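Local structure of La protein (Trypanosoma brucei, 1S29) at residues A[5-8]-A[9-12]; A[28-31]-A[32-35]; A[77-81]-A[82-86]. The protein probably binds RNA, this N-terminal fragment being its La motif, a winged-helix domain that mediates RNA binding through a conserved aromatic patch. All coordinates share one frame; numbering follows the deposited sequence.

Interaction 1: A[5-8]-A[9-12]; sequences PLSS and ENKQ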
loop_
_atom_site.group_PDB
_atom_site.type_symbol
_atom_site.label_atom_id
_atom_site.label_comp_id
_atom_site.label_asym_id
_atom_site.label_seq_id
_atom_site.Cartn_x
_atom_site.Cartn_y
_atom_site.Cartn_z
ATOM N N PRO A 5 3.055 -4.786 -19.112
ATOM C CA PRO A 5 2.448 -3.847 -18.168
ATOM C C PRO A 5 1.488 -4.477 -17.167
ATOM O O PRO A 5 1.058 -5.618 -17.327
ATOM C CB PRO A 5 1.740 -2.859 -19.089
ATOM C CG PRO A 5 1.282 -3.736 -20.207
ATOM C CD PRO A 5 2.491 -4.616 -20.465
ATOM N N LEU A 6 1.165 -3.715 -16.128
ATOM C CA LEU A 6 0.223 -4.156 -15.119
ATOM C C LEU A 6 -1.099 -3.586 -15.613
ATOM O O LEU A 6 -1.289 -2.366 -15.648
ATOM C CB LEU A 6 0.581 -3.566 -13.757
ATOM C CG LEU A 6 -0.122 -4.197 -12.557
ATOM C CD1 LEU A 6 0.282 -5.662 -12.456
ATOM C CD2 LEU A 6 0.267 -3.462 -11.281
ATOM N N SER A 7 -1.989 -4.480 -16.023
ATOM C CA SER A 7 -3.296 -4.119 -16.562
ATOM C C SER A 7 -4.205 -3.431 -15.556
ATOM O O SER A 7 -3.929 -3.414 -14.359
ATOM C CB SER A 7 -4.001 -5.373 -17.061
ATOM O OG SER A 7 -4.245 -6.240 -15.961
ATOM N N SER A 8 -5.309 -2.873 -16.046
ATOM C CA SER A 8 -6.244 -2.200 -15.159
ATOM C C SER A 8 -6.799 -3.204 -14.153
ATOM O O SER A 8 -6.943 -2.889 -12.973
ATOM C CB SER A 8 -7.385 -1.555 -15.954
ATOM O OG SER A 8 -8.203 -2.527 -16.580
ATOM N N GLU A 9 -7.098 -4.417 -14.605
ATOM C CA GLU A 9 -7.623 -5.414 -13.684
ATOM C C GLU A 9 -6.589 -5.825 -12.645
ATOM O O GLU A 9 -6.930 -6.003 -11.475
ATOM C CB GLU A 9 -8.133 -6.646 -14.440
ATOM C CG GLU A 9 -9.566 -6.483 -14.914
ATOM C CD GLU A 9 -10.125 -7.737 -15.550
ATOM O OE1 GLU A 9 -11.329 -7.738 -15.889
ATOM O OE2 GLU A 9 -9.362 -8.718 -15.710
ATOM N N ASN A 10 -5.335 -5.983 -13.062
ATOM C CA ASN A 10 -4.294 -6.355 -12.110
ATOM C C ASN A 10 -3.966 -5.198 -11.175
ATOM O O ASN A 10 -3.521 -5.418 -10.049
ATOM C CB ASN A 10 -3.027 -6.831 -12.826
ATOM C CG ASN A 10 -3.140 -8.264 -13.313
ATOM O OD1 ASN A 10 -3.825 -9.090 -12.702
ATOM N ND2 ASN A 10 -2.454 -8.573 -14.410
ATOM N N LYS A 11 -4.176 -3.967 -11.636
ATOM C CA LYS A 11 -3.934 -2.807 -10.777
ATOM C C LYS A 11 -5.000 -2.806 -9.688
ATOM O O LYS A 11 -4.719 -2.515 -8.522
ATOM C CB LYS A 11 -4.042 -1.498 -11.565
ATOM C CG LYS A 11 -2.818 -1.135 -12.382
ATOM C CD LYS A 11 -3.086 0.123 -13.197
ATOM C CE LYS A 11 -1.895 0.482 -14.056
ATOM N NZ LYS A 11 -2.232 1.555 -15.025
ATOM N N GLN A 12 -6.231 -3.124 -10.076
ATOM C CA GLN A 12 -7.335 -3.150 -9.123
ATOM C C GLN A 12 -7.130 -4.273 -8.119
ATOM O O GLN A 12 -7.480 -4.141 -6.946
ATOM C CB GLN A 12 -8.665 -3.326 -9.854
ATOM C CG GLN A 12 -9.030 -2.144 -10.733
ATOM C CD GLN A 12 -10.349 -2.337 -11.449
ATOM O OE1 GLN A 12 -11.383 -2.554 -10.817
ATOM N NE2 GLN A 12 -10.322 -2.257 -12.777
HETATM O O HOH W 1 -0.897 -7.187 -16.234
#

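Interaction 2: A[28-31]-A[32-35]; sequences QRDI and FLKG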
loop_
_atom_site.group_PDB
_atom_site.type_symbol
_atom_site.label_atom_id
_atom_site.label_comp_id
_atom_site.label_asym_id
_atom_site.label_seq_id
_atom_site.Cartn_x
_atom_site.Cartn_y
_atom_site.Cartn_z
ATOM N N GLN A 28 -4.803 -3.793 12.953
ATOM C CA GLN A 28 -4.796 -3.900 14.401
ATOM C C GLN A 28 -4.074 -5.148 14.919
ATOM O O GLN A 28 -3.797 -5.268 16.110
ATOM C CB GLN A 28 -6.233 -3.812 14.928
ATOM C CG GLN A 28 -6.831 -2.415 14.703
ATOM C CD GLN A 28 -8.275 -2.288 15.139
ATOM O OE1 GLN A 28 -9.188 -2.772 14.464
ATOM N NE2 GLN A 28 -8.492 -1.631 16.274
ATOM N N ARG A 29 -3.727 -6.063 14.021
ATOM C CA ARG A 29 -3.019 -7.275 14.434
ATOM C C ARG A 29 -1.583 -7.259 13.964
ATOM O O ARG A 29 -0.793 -8.125 14.332
ATOM C CB ARG A 29 -3.664 -8.513 13.825
ATOM C CG ARG A 29 -5.146 -8.561 13.963
ATOM C CD ARG A 29 -5.690 -9.834 13.380
ATOM N NE ARG A 29 -7.135 -9.865 13.541
ATOM C CZ ARG A 29 -7.884 -10.953 13.413
ATOM N NH1 ARG A 29 -7.321 -12.118 13.119
ATOM N NH2 ARG A 29 -9.196 -10.868 13.588
ATOM N N ASP A 30 -1.259 -6.274 13.137
ATOM C CA ASP A 30 0.060 -6.157 12.526
ATOM C C ASP A 30 1.001 -5.236 13.299
ATOM O O ASP A 30 1.041 -4.027 13.056
ATOM C CB ASP A 30 -0.122 -5.633 11.104
ATOM C CG ASP A 30 0.986 -6.053 10.173
ATOM O OD1 ASP A 30 2.134 -6.231 10.637
ATOM O OD2 ASP A 30 0.704 -6.196 8.962
ATOM N N ILE A 31 1.763 -5.816 14.218
ATOM C CA ILE A 31 2.699 -5.066 15.042
ATOM C C ILE A 31 3.758 -4.379 14.187
ATOM O O ILE A 31 4.153 -3.241 14.457
ATOM C CB ILE A 31 3.412 -5.978 16.057
ATOM C CG1 ILE A 31 2.394 -6.643 16.985
ATOM C CG2 ILE A 31 4.437 -5.186 16.856
ATOM C CD1 ILE A 31 2.980 -7.733 17.854
ATOM N N PHE A 32 4.231 -5.073 13.160
ATOM C CA PHE A 32 5.243 -4.484 12.306
ATOM C C PHE A 32 4.680 -3.289 11.557
ATOM O O PHE A 32 5.285 -2.218 11.557
ATOM C CB PHE A 32 5.768 -5.507 11.301
ATOM C CG PHE A 32 6.837 -4.969 10.397
ATOM C CD1 PHE A 32 8.159 -4.902 10.821
ATOM C CD2 PHE A 32 6.512 -4.514 9.125
ATOM C CE1 PHE A 32 9.149 -4.388 9.988
ATOM C CE2 PHE A 32 7.492 -3.994 8.278
ATOM C CZ PHE A 32 8.812 -3.933 8.710
ATOM N N LEU A 33 3.530 -3.467 10.915
ATOM C CA LEU A 33 2.946 -2.368 10.155
ATOM C C LEU A 33 2.588 -1.194 11.066
ATOM O O LEU A 33 2.839 -0.035 10.715
ATOM C CB LEU A 33 1.718 -2.846 9.382
ATOM C CG LEU A 33 1.108 -1.822 8.420
ATOM C CD1 LEU A 33 2.171 -1.352 7.427
ATOM C CD2 LEU A 33 -0.079 -2.443 7.687
ATOM N N LYS A 34 2.004 -1.473 12.228
ATOM C CA LYS A 34 1.670 -0.384 13.145
ATOM C C LYS A 34 2.939 0.341 13.570
ATOM O O LYS A 34 2.918 1.549 13.828
ATOM C CB LYS A 34 0.946 -0.912 14.381
ATOM C CG LYS A 34 -0.526 -1.164 14.143
ATOM C CD LYS A 34 -1.250 -1.537 15.425
ATOM C CE LYS A 34 -0.819 -2.900 15.945
ATOM N NZ LYS A 34 -1.576 -3.244 17.192
ATOM N N GLY A 35 4.043 -0.397 13.643
ATOM C CA GLY A 35 5.303 0.212 14.027
ATOM C C GLY A 35 5.758 1.220 12.988
ATOM O O GLY A 35 6.268 2.290 13.325
HETATM O O HOH W 2 3.517 -8.157 12.371
#

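Interaction 3: A[77-81]-A[82-86]; sequences VLSED and GLMVR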
loop_
_atom_site.group_PDB
_atom_site.type_symbol
_atom_site.label_atom_id
_atom_site.label_comp_id
_atom_site.label_asym_id
_atom_site.label_seq_id
_atom_site.Cartn_x
_atom_site.Cartn_y
_atom_site.Cartn_z
ATOM N N VAL A 77 -4.358 7.084 0.985
ATOM C CA VAL A 77 -3.940 8.396 0.493
ATOM C C VAL A 77 -2.432 8.365 0.264
ATOM O O VAL A 77 -1.674 7.982 1.162
ATOM C CB VAL A 77 -4.237 9.519 1.517
ATOM C CG1 VAL A 77 -3.786 10.861 0.956
ATOM C CG2 VAL A 77 -5.711 9.556 1.847
ATOM N N LEU A 78 -2.009 8.764 -0.938
ATOM C CA LEU A 78 -0.596 8.803 -1.296
ATOM C C LEU A 78 0.024 10.126 -0.849
ATOM O O LEU A 78 -0.644 11.159 -0.828
ATOM C CB LEU A 78 -0.430 8.651 -2.815
ATOM C CG LEU A 78 -0.647 7.241 -3.373
ATOM C CD1 LEU A 78 -0.813 7.285 -4.894
ATOM C CD2 LEU A 78 0.535 6.363 -2.977
ATOM N N SER A 79 1.300 10.081 -0.483
ATOM C CA SER A 79 1.998 11.283 -0.052
ATOM C C SER A 79 2.193 12.170 -1.276
ATOM O O SER A 79 2.143 11.693 -2.407
ATOM C CB SER A 79 3.352 10.927 0.579
ATOM O OG SER A 79 4.197 10.233 -0.320
ATOM N N GLU A 80 2.393 13.463 -1.044
ATOM C CA GLU A 80 2.587 14.414 -2.135
ATOM C C GLU A 80 3.663 13.944 -3.111
ATOM O O GLU A 80 3.518 14.131 -4.316
ATOM C CB GLU A 80 2.955 15.791 -1.567
ATOM C CG GLU A 80 3.190 16.901 -2.602
ATOM C CD GLU A 80 1.920 17.381 -3.290
ATOM O OE1 GLU A 80 0.806 17.095 -2.791
ATOM O OE2 GLU A 80 2.038 18.067 -4.332
ATOM N N ASP A 81 4.728 13.323 -2.600
ATOM C CA ASP A 81 5.814 12.852 -3.459
ATOM C C ASP A 81 5.622 11.444 -4.022
ATOM O O ASP A 81 6.481 10.933 -4.737
ATOM C CB ASP A 81 7.162 12.925 -2.723
ATOM C CG ASP A 81 7.251 11.965 -1.546
ATOM O OD1 ASP A 81 6.366 11.097 -1.399
ATOM O OD2 ASP A 81 8.225 12.074 -0.771
ATOM N N GLY A 82 4.498 10.819 -3.690
ATOM C CA GLY A 82 4.216 9.484 -4.188
ATOM C C GLY A 82 5.162 8.379 -3.748
ATOM O O GLY A 82 5.301 7.371 -4.440
ATOM N N LEU A 83 5.814 8.549 -2.603
ATOM C CA LEU A 83 6.723 7.523 -2.116
ATOM C C LEU A 83 6.141 6.823 -0.893
ATOM O O LEU A 83 6.681 5.818 -0.438
ATOM C CB LEU A 83 8.084 8.134 -1.762
ATOM C CG LEU A 83 8.826 8.832 -2.900
ATOM C CD1 LEU A 83 10.209 9.210 -2.416
ATOM C CD2 LEU A 83 8.928 7.922 -4.113
HETATM N N MSE A 84 5.037 7.352 -0.373
HETATM C CA MSE A 84 4.409 6.763 0.812
HETATM C C MSE A 84 2.889 6.714 0.703
HETATM O O MSE A 84 2.285 7.360 -0.149
HETATM C CB MSE A 84 4.795 7.558 2.066
HETATM C CG MSE A 84 6.281 7.853 2.192
HETATM SE SE MSE A 84 6.752 8.728 3.867
HETATM C CE MSE A 84 6.970 7.127 4.946
ATOM N N VAL A 85 2.264 5.940 1.583
ATOM C CA VAL A 85 0.814 5.840 1.592
ATOM C C VAL A 85 0.340 5.713 3.035
ATOM O O VAL A 85 1.049 5.175 3.882
ATOM C CB VAL A 85 0.326 4.613 0.775
ATOM C CG1 VAL A 85 0.816 3.319 1.417
ATOM C CG2 VAL A 85 -1.201 4.633 0.670
ATOM N N ARG A 86 -0.852 6.235 3.310
ATOM C CA ARG A 86 -1.426 6.177 4.648
ATOM C C ARG A 86 -2.905 5.828 4.569
ATOM O O ARG A 86 -3.519 5.914 3.502
ATOM C CB ARG A 86 -1.275 7.525 5.357
ATOM C CG ARG A 86 -2.061 8.667 4.710
ATOM C CD ARG A 86 -1.885 9.940 5.514
ATOM N NE ARG A 86 -2.513 11.102 4.884
ATOM C CZ ARG A 86 -3.824 11.319 4.829
ATOM N NH1 ARG A 86 -4.673 10.455 5.363
ATOM N NH2 ARG A 86 -4.289 12.419 4.249
#

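Interaction 1: A[5-8]-A[9-12]
Ser-7 and Asn-10 meet where the chain turns into helix 8-21, and together they illustrate how the first turn of a helix is capped. Ser-7 is the N-cap residue. Its OG, set between its own backbone N and carbonyl carbon (chi1 64°), accepts the N-H of Asn-10 in a fairly straight bond of 3.1 Å from Asn-10 N to Ser-7 OG.

The side chain of Asn-10 can be followed outward from this bond. Its CB touches two partners, the capping hydroxyl and a leucine methyl, with Asn-10 CB 3.5 Å from Leu-6 CD1. Asn-10 CG lies alongside the hydroxyl, 3.5 Å from Ser-7 OG. At the tip, ND2 also comes near that oxygen but at an angle too poor for a bond; instead Asn-10 ND2 donates to a water, 2.8 Å away. The same water accepts from Ser-7 N and donates a hydrogen bond to Pro-5 O. It therefore joins the side-chain amide to the backbone on either side of Leu-6.

Leu-6, just ahead of the cap, reaches Lys-11 with its other methyl. Its CD2 packs against the aliphatic part of that side chain, 4.0 Å from Lys-11 CG. The extended lysine chain continues past the backbone, where Lys-11 CE lies 3.3 Å from Leu-6 O. Regular helical bonding begins beneath, Lys-11 N donating to Ser-7 O and Gln-12 N to Ser-8 O at 3.0 Å; Gln-12 NE2 adds a weak second bond to Ser-8 O.

In this surface cap a neutral hydroxyl thus takes up the Asn-10 N-H, which lacks a preceding turn's carbonyl, and one water takes the N-H of Ser-7 and the Asn-10 amide, while the two leucine methyls lie against methylenes of Asn-10 and Lys-11.

Interaction 2: A[28-31]-A[32-35]
Asp-30 folds its carboxylate back over the start of helix 31-37, where it meets Leu-33. Its CG stands roughly opposite the backbone N (chi1 -153°), which brings OD1 to the amide of Leu-33. The N-H points straight at the oxygen, Leu-33 N lying 3.1 Å from Asp-30 OD1, yet it arrives from well above the carboxylate plane. Asp-30 OD1 also accepts a hydrogen bond from a water, 2.9 Å away, and this water in turn accepts the N-H of Phe-32. The Asp-30 and Leu-33 side chains meet at a slant, Asp-30 CG coming within 3.4 Å of Leu-33 CB.

This is the classical N-cap, with Asp-30 directly before the helix and its negative charge next to the amide end, where the helix dipole would be expected to favour it. In the winged-helix fold of the La motif, the cap starts a short surface helix that follows closely on helix 24-27.

Lys-34 takes a different course. Its CB and CG run past the carbonyl of Asp-30, Lys-34 CG being 3.4 Å from Asp-30 O. The chain then bends at chi3 (-68°), and this kink swings the ammonium group back to the preceding loop. There Lys-34 NZ donates to Gln-28 O at 3.2 Å, from above the carbonyl plane. Backbone bonds complete the turn: Lys-34 N to Asp-30 O, 2.9 Å, and Gly-35 N to Ile-31 O.

Phe-32 and Leu-33 are neighbours in the chain, but one residue's step round the helix sends them in different directions. The phenyl ring heads away from the cap, only Phe-32 CB staying near Asp-30 OD1, whereas Leu-33 is buried and lies against the Asp-30 carboxylate. Both still touch Phe-53 in a loop of the same chain.

Interaction 3: A[77-81]-A[82-86]
Val-77 and Arg-86 form the outer rung of a tight antiparallel hairpin, a hydrogen-bonded pair in which each residue both gives and accepts. Val-77 N reaches Arg-86 O at 2.9 Å, and the reverse bond from Arg-86 N to Val-77 O has the same length. Next comes the non-hydrogen-bonded pair Leu-78 and Val-85, flanked by CA-H...O contacts such as that of Val-85 CA with Val-77 O. A further backbone bond joins Ser-79 N to Met-84 O, the latter residue being modelled as selenomethionine.

The reversal itself is a type I turn from Ser-79 to Gly-82, closed by Gly-82 N donating to Ser-79 O at 2.8 Å. Gly-82 takes a positive phi (64°), a value that favours glycine. In the winged-helix fold this connection between strands 76-78 and 84-87 makes the wing; the second strand is central in the sheet, and Val-85 bonds through its backbone to Val-45 on the far edge.

Polar side chains brace the turn from within. Ser-79 OG donates to Asp-81 OD1 over 2.6 Å, nearly along the C-O axis of that oxygen, while accepting from Met-84 N at 3.0 Å. Leu-83 N approaches Asp-81 OD1 from the opposite face of the carboxylate, at 2.9 Å. One oxygen is thereby gripped by two donors, which should limit rotation of the carboxylate.

Side-chain packing separates by face. On one, the Leu-78 and Val-85 side chains pass at an angle, Leu-78 CD2 4.1 Å from Val-85 CB, and both residues lean on Ile-70 of helix 63-70. On the other, Arg-86 turns its CG between its backbone N and carbonyl carbon (chi1 65°) and runs beside Val-77; the charged guanidinium lies flat over the aliphatic valine, with Val-77 CB 3.8 Å from its plane, over the centre of the Arg-86 group.

How the interactions relate
Interactions 1 and 2 apply one solution to two helices: an oxygen-bearing residue ahead of helix 8-21 or helix 31-37 accepts a first-turn N-H, and a water joins in at each, on a first-turn backbone amide only in interaction 2. The chemistry differs in charge, a neutral hydroxyl in interaction 1 and a carboxylate in interaction 2, where a lysine also binds the incoming loop. The two caps lie on opposite sides of the chain's centre, their own centres about 28 Å apart. Interaction 3 holds strands instead of a helix start. All three are mainly surface contacts without shared elements, though the hairpin sits closer to the middle of the domain and includes the buried Val-85, as interaction 2 includes the buried Leu-33.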